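Long-range contact in RagA protein (Porphyromonas gingivalis, PDB 6SLN), which probably imports substrates, as a TonB-dependent receptor, across the outer membrane through a beta-barrel that a plug domain fills: residues Lys804-Val816 with Val823-Arg835. Sequence-based numbering, arbitrary orientation.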
loop_
_atom_site.group_PDB
_atom_site.type_symbol
_atom_site.label_atom_id
_atom_site.label_comp_id
_atom_site.label_asym_id
_atom_site.label_seq_id
_atom_site.Cartn_x
_atom_site.Cartn_y
_atom_site.Cartn_z
ATOM N N LYS A 804 -9.388 64.768 4.155
ATOM C CA LYS A 804 -10.480 65.420 3.447
ATOM C C LYS A 804 -11.312 64.450 2.612
ATOM O O LYS A 804 -12.399 64.833 2.144
ATOM C CB LYS A 804 -9.918 66.534 2.554
ATOM C CG LYS A 804 -8.797 67.335 3.218
ATOM C CD LYS A 804 -7.893 68.007 2.205
ATOM C CE LYS A 804 -8.513 69.265 1.624
ATOM N NZ LYS A 804 -7.568 69.947 0.686
ATOM N N THR A 805 -10.826 63.196 2.425
ATOM C CA THR A 805 -11.570 62.128 1.757
ATOM C C THR A 805 -11.676 60.846 2.571
ATOM O O THR A 805 -12.634 60.092 2.374
ATOM C CB THR A 805 -10.923 61.757 0.401
ATOM O OG1 THR A 805 -9.585 61.228 0.602
ATOM C CG2 THR A 805 -10.834 62.949 -0.490
ATOM N N GLY A 806 -10.731 60.550 3.452
ATOM C CA GLY A 806 -10.656 59.237 4.041
ATOM C C GLY A 806 -9.959 58.191 3.196
ATOM O O GLY A 806 -10.004 57.006 3.548
ATOM N N LYS A 807 -9.306 58.584 2.108
ATOM C CA LYS A 807 -8.683 57.614 1.226
ATOM C C LYS A 807 -7.269 57.300 1.686
ATOM O O LYS A 807 -6.586 58.131 2.280
ATOM C CB LYS A 807 -8.663 58.138 -0.208
ATOM C CG LYS A 807 -10.040 58.242 -0.856
ATOM C CD LYS A 807 -9.934 58.673 -2.324
ATOM C CE LYS A 807 -11.250 58.442 -3.065
ATOM N NZ LYS A 807 -12.417 58.313 -2.126
ATOM N N GLN A 808 -6.829 56.086 1.390
ATOM C CA GLN A 808 -5.464 55.694 1.690
ATOM C C GLN A 808 -4.485 56.387 0.750
ATOM O O GLN A 808 -4.817 56.771 -0.375
ATOM C CB GLN A 808 -5.310 54.181 1.579
ATOM C CG GLN A 808 -6.190 53.449 2.538
ATOM C CD GLN A 808 -5.869 52.007 2.592
ATOM O OE1 GLN A 808 -6.350 51.234 1.769
ATOM N NE2 GLN A 808 -5.048 51.617 3.560
ATOM N N LEU A 809 -3.255 56.532 1.231
ATOM C CA LEU A 809 -2.234 57.286 0.535
ATOM C C LEU A 809 -0.922 56.509 0.543
ATOM O O LEU A 809 -0.579 55.847 1.529
ATOM C CB LEU A 809 -2.054 58.672 1.176
ATOM C CG LEU A 809 -3.140 59.712 0.858
ATOM C CD1 LEU A 809 -2.732 61.127 1.275
ATOM C CD2 LEU A 809 -3.502 59.692 -0.616
ATOM N N TRP A 810 -0.197 56.593 -0.566
ATOM C CA TRP A 810 1.134 56.021 -0.667
ATOM C C TRP A 810 2.091 57.057 -1.239
ATOM O O TRP A 810 1.694 57.947 -1.999
ATOM C CB TRP A 810 1.148 54.747 -1.543
ATOM C CG TRP A 810 0.254 53.682 -1.022
ATOM C CD1 TRP A 810 0.599 52.652 -0.197
ATOM C CD2 TRP A 810 -1.149 53.544 -1.276
ATOM N NE1 TRP A 810 -0.507 51.867 0.073
ATOM C CE2 TRP A 810 -1.593 52.398 -0.574
ATOM C CE3 TRP A 810 -2.076 54.281 -2.021
ATOM C CZ2 TRP A 810 -2.921 51.975 -0.601
ATOM C CZ3 TRP A 810 -3.395 53.860 -2.051
ATOM C CH2 TRP A 810 -3.806 52.718 -1.341
ATOM N N TYR A 811 3.355 56.942 -0.858
ATOM C CA TYR A 811 4.360 57.802 -1.452
ATOM C C TYR A 811 4.711 57.300 -2.839
ATOM O O TYR A 811 4.707 56.096 -3.116
ATOM C CB TYR A 811 5.617 57.860 -0.595
ATOM C CG TYR A 811 5.419 58.498 0.754
ATOM C CD1 TYR A 811 5.001 59.819 0.866
ATOM C CD2 TYR A 811 5.641 57.767 1.928
ATOM C CE1 TYR A 811 4.812 60.400 2.114
ATOM C CE2 TYR A 811 5.457 58.339 3.174
ATOM C CZ TYR A 811 5.043 59.650 3.259
ATOM O OH TYR A 811 4.862 60.211 4.489
ATOM N N VAL A 812 5.015 58.245 -3.725
ATOM C CA VAL A 812 5.494 57.951 -5.061
ATOM C C VAL A 812 7.042 57.924 -5.009
ATOM O O VAL A 812 7.633 58.991 -4.788
ATOM C CB VAL A 812 4.996 58.977 -6.076
ATOM C CG1 VAL A 812 5.201 58.460 -7.496
ATOM C CG2 VAL A 812 3.528 59.312 -5.775
ATOM N N PRO A 813 7.668 56.779 -5.191
ATOM C CA PRO A 813 9.130 56.714 -5.020
ATOM C C PRO A 813 9.848 57.698 -5.932
ATOM O O PRO A 813 9.540 57.818 -7.123
ATOM C CB PRO A 813 9.468 55.260 -5.369
ATOM C CG PRO A 813 8.237 54.707 -6.026
ATOM C CD PRO A 813 7.084 55.462 -5.480
ATOM N N GLY A 814 10.793 58.413 -5.350
ATOM C CA GLY A 814 11.540 59.456 -6.036
ATOM C C GLY A 814 10.912 60.831 -5.975
ATOM O O GLY A 814 11.581 61.801 -5.623
ATOM N N GLN A 815 9.615 60.915 -6.272
ATOM C CA GLN A 815 8.969 62.194 -6.528
ATOM C C GLN A 815 8.844 63.049 -5.269
ATOM O O GLN A 815 8.600 62.544 -4.166
ATOM C CB GLN A 815 7.591 61.970 -7.139
ATOM C CG GLN A 815 7.615 61.553 -8.592
ATOM C CD GLN A 815 6.240 61.638 -9.219
ATOM O OE1 GLN A 815 5.434 62.501 -8.854
ATOM N NE2 GLN A 815 5.955 60.735 -10.157
ATOM N N VAL A 816 9.014 64.360 -5.455
ATOM C CA VAL A 816 8.921 65.356 -4.394
ATOM C C VAL A 816 8.290 66.613 -4.990
ATOM O O VAL A 816 8.514 66.943 -6.158
ATOM C CB VAL A 816 10.305 65.653 -3.763
ATOM C CG1 VAL A 816 10.201 66.736 -2.713
ATOM C CG2 VAL A 816 10.911 64.393 -3.132
ATOM N N VAL A 823 5.823 63.080 -2.444
ATOM C CA VAL A 823 4.547 63.155 -3.147
ATOM C C VAL A 823 3.717 61.939 -2.776
ATOM O O VAL A 823 4.236 60.820 -2.680
ATOM C CB VAL A 823 4.751 63.235 -4.671
ATOM C CG1 VAL A 823 3.415 63.127 -5.397
ATOM C CG2 VAL A 823 5.459 64.520 -5.050
ATOM N N THR A 824 2.424 62.159 -2.563
ATOM C CA THR A 824 1.497 61.093 -2.234
ATOM C C THR A 824 0.505 60.905 -3.376
ATOM O O THR A 824 0.335 61.767 -4.236
ATOM C CB THR A 824 0.757 61.383 -0.913
ATOM O OG1 THR A 824 -0.094 62.530 -1.047
ATOM C CG2 THR A 824 1.754 61.616 0.210
ATOM N N THR A 825 -0.145 59.747 -3.385
ATOM C CA THR A 825 -1.202 59.511 -4.350
ATOM C C THR A 825 -2.286 58.671 -3.688
ATOM O O THR A 825 -2.005 57.877 -2.784
ATOM C CB THR A 825 -0.657 58.824 -5.608
ATOM O OG1 THR A 825 -1.704 58.702 -6.570
ATOM C CG2 THR A 825 -0.115 57.440 -5.286
ATOM N N SER A 826 -3.535 58.870 -4.125
ATOM C CA SER A 826 -4.610 57.972 -3.725
ATOM C C SER A 826 -4.790 56.790 -4.677
ATOM O O SER A 826 -5.311 55.749 -4.252
ATOM C CB SER A 826 -5.933 58.727 -3.611
ATOM O OG SER A 826 -6.707 58.595 -4.788
ATOM N N GLN A 827 -4.380 56.920 -5.944
ATOM C CA GLN A 827 -4.457 55.813 -6.896
ATOM C C GLN A 827 -3.276 54.879 -6.657
ATOM O O GLN A 827 -2.123 55.252 -6.909
ATOM C CB GLN A 827 -4.470 56.321 -8.337
ATOM C CG GLN A 827 -5.510 57.393 -8.621
ATOM C CD GLN A 827 -6.102 57.294 -10.016
ATOM O OE1 GLN A 827 -5.424 56.892 -10.960
ATOM N NE2 GLN A 827 -7.373 57.665 -10.152
ATOM N N TYR A 828 -3.562 53.673 -6.161
ATOM C CA TYR A 828 -2.544 52.658 -5.909
ATOM C C TYR A 828 -2.250 51.867 -7.183
ATOM O O TYR A 828 -3.159 51.547 -7.955
ATOM C CB TYR A 828 -2.996 51.697 -4.798
ATOM C CG TYR A 828 -1.987 50.609 -4.506
ATOM C CD1 TYR A 828 -0.891 50.864 -3.703
ATOM C CD2 TYR A 828 -2.101 49.338 -5.076
ATOM C CE1 TYR A 828 0.064 49.892 -3.456
ATOM C CE2 TYR A 828 -1.151 48.350 -4.832
ATOM C CZ TYR A 828 -0.069 48.633 -4.011
ATOM O OH TYR A 828 0.894 47.683 -3.729
ATOM N N SER A 829 -0.975 51.545 -7.404
ATOM C CA SER A 829 -0.625 50.626 -8.480
ATOM C C SER A 829 0.668 49.904 -8.143
ATOM O O SER A 829 1.396 50.283 -7.221
ATOM C CB SER A 829 -0.461 51.333 -9.823
ATOM O OG SER A 829 0.885 51.728 -9.989
ATOM N N ALA A 830 0.948 48.857 -8.934
ATOM C CA ALA A 830 2.196 48.104 -8.828
ATOM C C ALA A 830 3.411 49.017 -8.756
ATOM O O ALA A 830 4.383 48.716 -8.051
ATOM C CB ALA A 830 2.334 47.170 -10.033
ATOM N N ASP A 831 3.359 50.150 -9.456
ATOM C CA ASP A 831 4.541 50.964 -9.680
ATOM C C ASP A 831 4.992 51.709 -8.435
ATOM O O ASP A 831 6.133 52.183 -8.394
ATOM C CB ASP A 831 4.261 51.930 -10.824
ATOM C CG ASP A 831 3.467 51.276 -11.949
ATOM O OD1 ASP A 831 3.775 50.117 -12.316
ATOM O OD2 ASP A 831 2.533 51.923 -12.468
ATOM N N LEU A 832 4.149 51.808 -7.407
ATOM C CA LEU A 832 4.593 52.492 -6.199
ATOM C C LEU A 832 5.517 51.643 -5.352
ATOM O O LEU A 832 6.009 52.128 -4.327
ATOM C CB LEU A 832 3.394 52.918 -5.360
ATOM C CG LEU A 832 2.406 53.803 -6.101
ATOM C CD1 LEU A 832 1.058 53.762 -5.388
ATOM C CD2 LEU A 832 2.956 55.237 -6.218
ATOM N N GLU A 833 5.751 50.399 -5.746
ATOM C CA GLU A 833 6.534 49.492 -4.930
ATOM C C GLU A 833 8.016 49.760 -5.137
ATOM O O GLU A 833 8.467 50.016 -6.254
ATOM C CB GLU A 833 6.173 48.047 -5.268
ATOM C CG GLU A 833 4.706 47.741 -4.990
ATOM C CD GLU A 833 4.320 46.311 -5.291
ATOM O OE1 GLU A 833 5.219 45.450 -5.382
ATOM O OE2 GLU A 833 3.106 46.053 -5.431
ATOM N N THR A 834 8.762 49.718 -4.039
ATOM C CA THR A 834 10.152 50.133 -3.986
ATOM C C THR A 834 10.933 49.104 -3.181
ATOM O O THR A 834 10.368 48.370 -2.369
ATOM C CB THR A 834 10.284 51.515 -3.341
ATOM O OG1 THR A 834 11.659 51.798 -3.077
ATOM C CG2 THR A 834 9.545 51.536 -2.020
ATOM N N ARG A 835 12.239 49.029 -3.417
ATOM C CA ARG A 835 13.048 48.212 -2.529
ATOM C C ARG A 835 13.130 48.888 -1.169
ATOM O O ARG A 835 13.304 50.105 -1.068
ATOM C CB ARG A 835 14.449 47.970 -3.090
ATOM C CG ARG A 835 15.046 46.653 -2.568
ATOM C CD ARG A 835 16.568 46.632 -2.417
ATOM N NE ARG A 835 17.078 47.671 -1.526
ATOM C CZ ARG A 835 17.518 48.854 -1.951
ATOM N NH1 ARG A 835 17.973 49.758 -1.086
ATOM N NH2 ARG A 835 17.493 49.134 -3.251
HETATM O O HOH W 1 -6.992 55.599 -1.813
#
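With CG anti to its carbonyl carbon (chi1 -59°), Trp810 brings the face of its indole against Tyr828, whose own CG, anti to the backbone N (chi1 179°), sets CD1 over the centre of the Trp810 ring, 3.5 Å above its plane. The two meet beside an antiparallel beta-strand pairing, 807-812 with 823-825, in a small antiparallel sheet inserted between 752-764 and 844-853, two neighbouring strands of the beta-barrel. Tyr828 turns a ring edge to the indole face, planes at 55° and six-membered ring centroids 4.8 Å apart, and its CB adds a CH-pi contact over the same face. A broad, flat indole suits this place: it offers a face to Tyr828 while NE1 reaches Asp917 with a hydrogen bond, satisfying the one polar atom of a buried side chain.

The strands are joined around the hydrogen-bonded pair Trp810 and Thr825: Trp810 N donates to Thr825 O at 3.1 Å and Thr825 N to Trp810 O at 2.9 Å. Beyond it Val812 N reaches Val823 O. Beta-branched Val812 and Val823 favour extended backbones and present methyls to each other, CG2 of Val812 to CG1 of Val823 at 3.8 Å. From the end of the 3-10 segment 830-832, the forked Leu832 sends CD1 to Trp810 CB and CD2 to Val812 CG1. Where the pairing ends, a water donates to Gln808 O at 2.9 Å and to Ser826 O at 3.0 Å.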